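Local coordinates for protein NADH:ubiquinone oxidoreductase, Na translocating, F subunit (Porphyromonas gingivalis, PDB 2R6H) that binds flavin-adenine dinucleotide and probably a nicotinamide nucleotide, as a subunit of a sodium-translocating oxidoreductase, at residues E35-K40 and N99-N104. Residues are numbered along the deposited sequence; the frame is centred on the assembly and turned at random.
With FAD (flavin-adenine dinucleotide), chain H.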
loop_
_atom_site.group_PDB
_atom_site.type_symbol
_atom_site.label_atom_id
_atom_site.label_comp_id
_atom_site.label_asym_id
_atom_site.label_seq_id
_atom_site.Cartn_x
_atom_site.Cartn_y
_atom_site.Cartn_z
ATOM N N GLU A 35 12.862 -7.691 -21.255
ATOM C CA GLU A 35 13.507 -7.542 -19.962
ATOM C C GLU A 35 12.525 -8.001 -18.902
ATOM O O GLU A 35 11.316 -7.983 -19.122
ATOM C CB GLU A 35 13.914 -6.090 -19.709
ATOM C CG GLU A 35 15.024 -5.563 -20.619
ATOM C CD GLU A 35 16.417 -6.026 -20.205
ATOM O OE1 GLU A 35 17.388 -5.275 -20.448
ATOM O OE2 GLU A 35 16.541 -7.132 -19.638
ATOM N N THR A 36 13.052 -8.419 -17.757
ATOM C CA THR A 36 12.220 -8.952 -16.675
ATOM C C THR A 36 12.901 -8.829 -15.303
ATOM O O THR A 36 14.122 -9.003 -15.177
ATOM C CB THR A 36 11.794 -10.428 -16.963
ATOM O OG1 THR A 36 10.483 -10.443 -17.541
ATOM C CG2 THR A 36 11.777 -11.267 -15.689
HETATM N N MSE A 37 12.108 -8.505 -14.283
HETATM C CA MSE A 37 12.602 -8.485 -12.910
HETATM C C MSE A 37 12.111 -9.703 -12.118
HETATM O O MSE A 37 10.909 -9.865 -11.873
HETATM C CB MSE A 37 12.204 -7.193 -12.202
HETATM C CG MSE A 37 12.910 -6.976 -10.876
HETATM SE SE MSE A 37 11.994 -5.669 -9.746
HETATM C CE MSE A 37 12.326 -4.057 -10.793
ATOM N N ASN A 38 13.058 -10.567 -11.757
ATOM C CA ASN A 38 12.799 -11.698 -10.888
ATOM C C ASN A 38 12.733 -11.188 -9.472
ATOM O O ASN A 38 13.712 -10.640 -8.981
ATOM C CB ASN A 38 13.952 -12.697 -10.969
ATOM C CG ASN A 38 14.360 -13.005 -12.392
ATOM O OD1 ASN A 38 13.534 -12.960 -13.303
ATOM N ND2 ASN A 38 15.643 -13.328 -12.595
ATOM N N PHE A 39 11.600 -11.358 -8.804
ATOM C CA PHE A 39 11.526 -10.942 -7.412
ATOM C C PHE A 39 10.658 -11.860 -6.584
ATOM O O PHE A 39 9.819 -12.558 -7.126
ATOM C CB PHE A 39 11.045 -9.489 -7.299
ATOM C CG PHE A 39 9.623 -9.273 -7.741
ATOM C CD1 PHE A 39 8.607 -9.137 -6.813
ATOM C CD2 PHE A 39 9.303 -9.185 -9.084
ATOM C CE1 PHE A 39 7.300 -8.925 -7.220
ATOM C CE2 PHE A 39 7.990 -8.972 -9.491
ATOM C CZ PHE A 39 6.992 -8.843 -8.561
ATOM N N LYS A 40 10.872 -11.874 -5.275
ATOM C CA LYS A 40 9.973 -12.596 -4.381
ATOM C C LYS A 40 8.911 -11.620 -3.843
ATOM O O LYS A 40 9.202 -10.439 -3.649
ATOM C CB LYS A 40 10.762 -13.283 -3.255
ATOM C CG LYS A 40 11.707 -14.389 -3.747
ATOM C CD LYS A 40 12.393 -15.156 -2.606
ATOM C CE LYS A 40 11.520 -16.297 -2.016
ATOM N NZ LYS A 40 11.718 -17.654 -2.663
ATOM N N ASN A 99 7.706 -7.825 -16.483
ATOM C CA ASN A 99 8.116 -6.494 -16.932
ATOM C C ASN A 99 7.059 -5.398 -16.935
ATOM O O ASN A 99 7.301 -4.293 -17.415
ATOM C CB ASN A 99 8.980 -6.524 -18.220
ATOM C CG ASN A 99 8.178 -6.726 -19.499
ATOM O OD1 ASN A 99 7.218 -6.006 -19.781
ATOM N ND2 ASN A 99 8.616 -7.684 -20.312
ATOM N N ILE A 100 5.895 -5.703 -16.381
ATOM C CA ILE A 100 4.944 -4.662 -16.009
ATOM C C ILE A 100 4.909 -4.619 -14.494
ATOM O O ILE A 100 4.258 -5.440 -13.856
ATOM C CB ILE A 100 3.507 -4.927 -16.527
ATOM C CG1 ILE A 100 3.504 -5.363 -18.000
ATOM C CG2 ILE A 100 2.639 -3.687 -16.326
ATOM C CD1 ILE A 100 3.051 -4.291 -18.951
ATOM N N ILE A 101 5.635 -3.671 -13.923
ATOM C CA ILE A 101 5.697 -3.530 -12.475
ATOM C C ILE A 101 4.642 -2.548 -11.998
ATOM O O ILE A 101 4.560 -1.434 -12.496
ATOM C CB ILE A 101 7.083 -3.052 -12.009
ATOM C CG1 ILE A 101 8.148 -4.052 -12.450
ATOM C CG2 ILE A 101 7.105 -2.873 -10.508
ATOM C CD1 ILE A 101 7.695 -5.488 -12.309
ATOM N N THR A 102 3.830 -2.964 -11.037
ATOM C CA THR A 102 2.811 -2.080 -10.489
ATOM C C THR A 102 3.234 -1.541 -9.120
ATOM O O THR A 102 3.697 -2.294 -8.276
ATOM C CB THR A 102 1.463 -2.808 -10.372
ATOM O OG1 THR A 102 1.042 -3.246 -11.667
ATOM C CG2 THR A 102 0.425 -1.888 -9.829
ATOM N N LEU A 103 3.086 -0.242 -8.897
ATOM C CA LEU A 103 3.331 0.304 -7.567
ATOM C C LEU A 103 2.116 1.063 -6.980
ATOM O O LEU A 103 1.193 1.445 -7.707
ATOM C CB LEU A 103 4.595 1.177 -7.569
ATOM C CG LEU A 103 5.860 0.530 -8.153
ATOM C CD1 LEU A 103 7.029 1.487 -8.109
ATOM C CD2 LEU A 103 6.223 -0.724 -7.416
ATOM N N ASN A 104 2.105 1.246 -5.662
ATOM C CA ASN A 104 1.102 2.074 -5.008
ATOM C C ASN A 104 1.793 3.204 -4.290
ATOM O O ASN A 104 2.492 2.965 -3.318
ATOM C CB ASN A 104 0.333 1.275 -3.970
ATOM C CG ASN A 104 -0.527 0.225 -4.575
ATOM O OD1 ASN A 104 -0.643 0.126 -5.801
ATOM N ND2 ASN A 104 -1.145 -0.584 -3.726
HETATM P PA FAD H . 10.047 12.767 1.869
HETATM O O1A FAD H . 10.939 11.603 2.287
HETATM O O2A FAD H . 10.798 13.941 1.232
HETATM O O5B FAD H . 9.176 13.302 3.133
HETATM C C5B FAD H . 8.210 12.464 3.750
HETATM C C4B FAD H . 7.228 13.297 4.564
HETATM O O4B FAD H . 7.923 14.014 5.568
HETATM C C3B FAD H . 6.496 14.319 3.708
HETATM O O3B FAD H . 5.119 14.224 3.979
HETATM C C2B FAD H . 7.005 15.670 4.159
HETATM O O2B FAD H . 5.953 16.608 4.179
HETATM C C1B FAD H . 7.514 15.374 5.567
HETATM N N9A FAD H . 8.596 16.287 6.035
HETATM C C8A FAD H . 9.756 16.647 5.383
HETATM N N7A FAD H . 10.459 17.494 6.180
HETATM C C5A FAD H . 9.768 17.681 7.338
HETATM C C6A FAD H . 10.014 18.438 8.493
HETATM N N6A FAD H . 11.077 19.239 8.567
HETATM N N1A FAD H . 9.097 18.426 9.536
HETATM C C2A FAD H . 7.939 17.668 9.441
HETATM N N3A FAD H . 7.697 16.920 8.298
HETATM C C4A FAD H . 8.593 16.926 7.261
HETATM N N1 FAD H . 5.682 4.144 0.099
HETATM C C2 FAD H . 4.627 3.943 -0.752
HETATM O O2 FAD H . 3.860 4.875 -0.950
HETATM N N3 FAD H . 4.450 2.710 -1.363
HETATM C C4 FAD H . 5.335 1.660 -1.132
HETATM O O4 FAD H . 5.226 0.537 -1.654
HETATM C C4X FAD H . 6.397 1.878 -0.271
HETATM N N5 FAD H . 7.277 0.845 -0.037
HETATM C C5X FAD H . 8.330 1.059 0.831
HETATM C C6 FAD H . 9.207 0.007 1.073
HETATM C C7 FAD H . 10.287 0.177 1.932
HETATM C C7M FAD H . 11.215 -0.985 2.161
HETATM C C8 FAD H . 10.475 1.415 2.551
HETATM C C8M FAD H . 11.623 1.624 3.485
HETATM C C9 FAD H . 9.591 2.459 2.307
HETATM C C9A FAD H . 8.515 2.295 1.448
HETATM N N10 FAD H . 7.626 3.330 1.203
HETATM C C10 FAD H . 6.569 3.118 0.347
HETATM C "C1'" FAD H . 7.872 4.735 1.665
HETATM C "C2'" FAD H . 8.568 5.490 0.545
HETATM O "O2'" FAD H . 9.808 4.878 0.286
HETATM C "C3'" FAD H . 8.805 6.956 0.889
HETATM O "O3'" FAD H . 9.265 7.101 2.213
HETATM C "C4'" FAD H . 7.530 7.744 0.659
HETATM O "O4'" FAD H . 7.319 7.762 -0.727
HETATM C "C5'" FAD H . 7.672 9.179 1.136
HETATM O "O5'" FAD H . 8.924 9.662 0.710
HETATM P P FAD H . 9.012 11.041 -0.114
HETATM O O1P FAD H . 10.364 11.172 -0.774
HETATM O O2P FAD H . 7.875 11.126 -1.098
HETATM O O3P FAD H . 8.825 12.174 0.992
#
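I101 supplies the apolar half of this contact, meeting two side chains through different atoms, CG1 toward M37 and CD1 toward F39. The selenomethionine M37 runs out extended as far as SE, and its last torsion, chi3 -69°, then swings the terminal methyl off that line, leaving CE 4.5 Å from I101 CG1. The F39 ring meets I101 CD1 obliquely, its CE2 4.5 Å away. Both separations indicate loose van der Waals contact. M143 of strand 140-147 also touches M37 and I101, and P146 touches F39, so these buried side chains join the loop to that strand as well.

The hydrogen bond across the two segments lies just before the strand, at N99, where T36 and N99 bring their CA atoms within 4.8 Å. It is doubtful: N99 ND2 donates to E35 O over 3.0 Å, but the angle at the hydrogen is a bent 138°, and E35 O sits too close to a neighbour in the model. Around N99, its backbone N bonds to E97 OE1, and M37 pairs through the backbone with G98.

Five residues on, N104 O accepts from FAD N3 at 2.8 Å and 157°. The loop between strands 24-30 and 44-49 thus packs on edge strand 100-106 of the antiparallel flavin-binding barrel typical of ferredoxin reductase-like proteins.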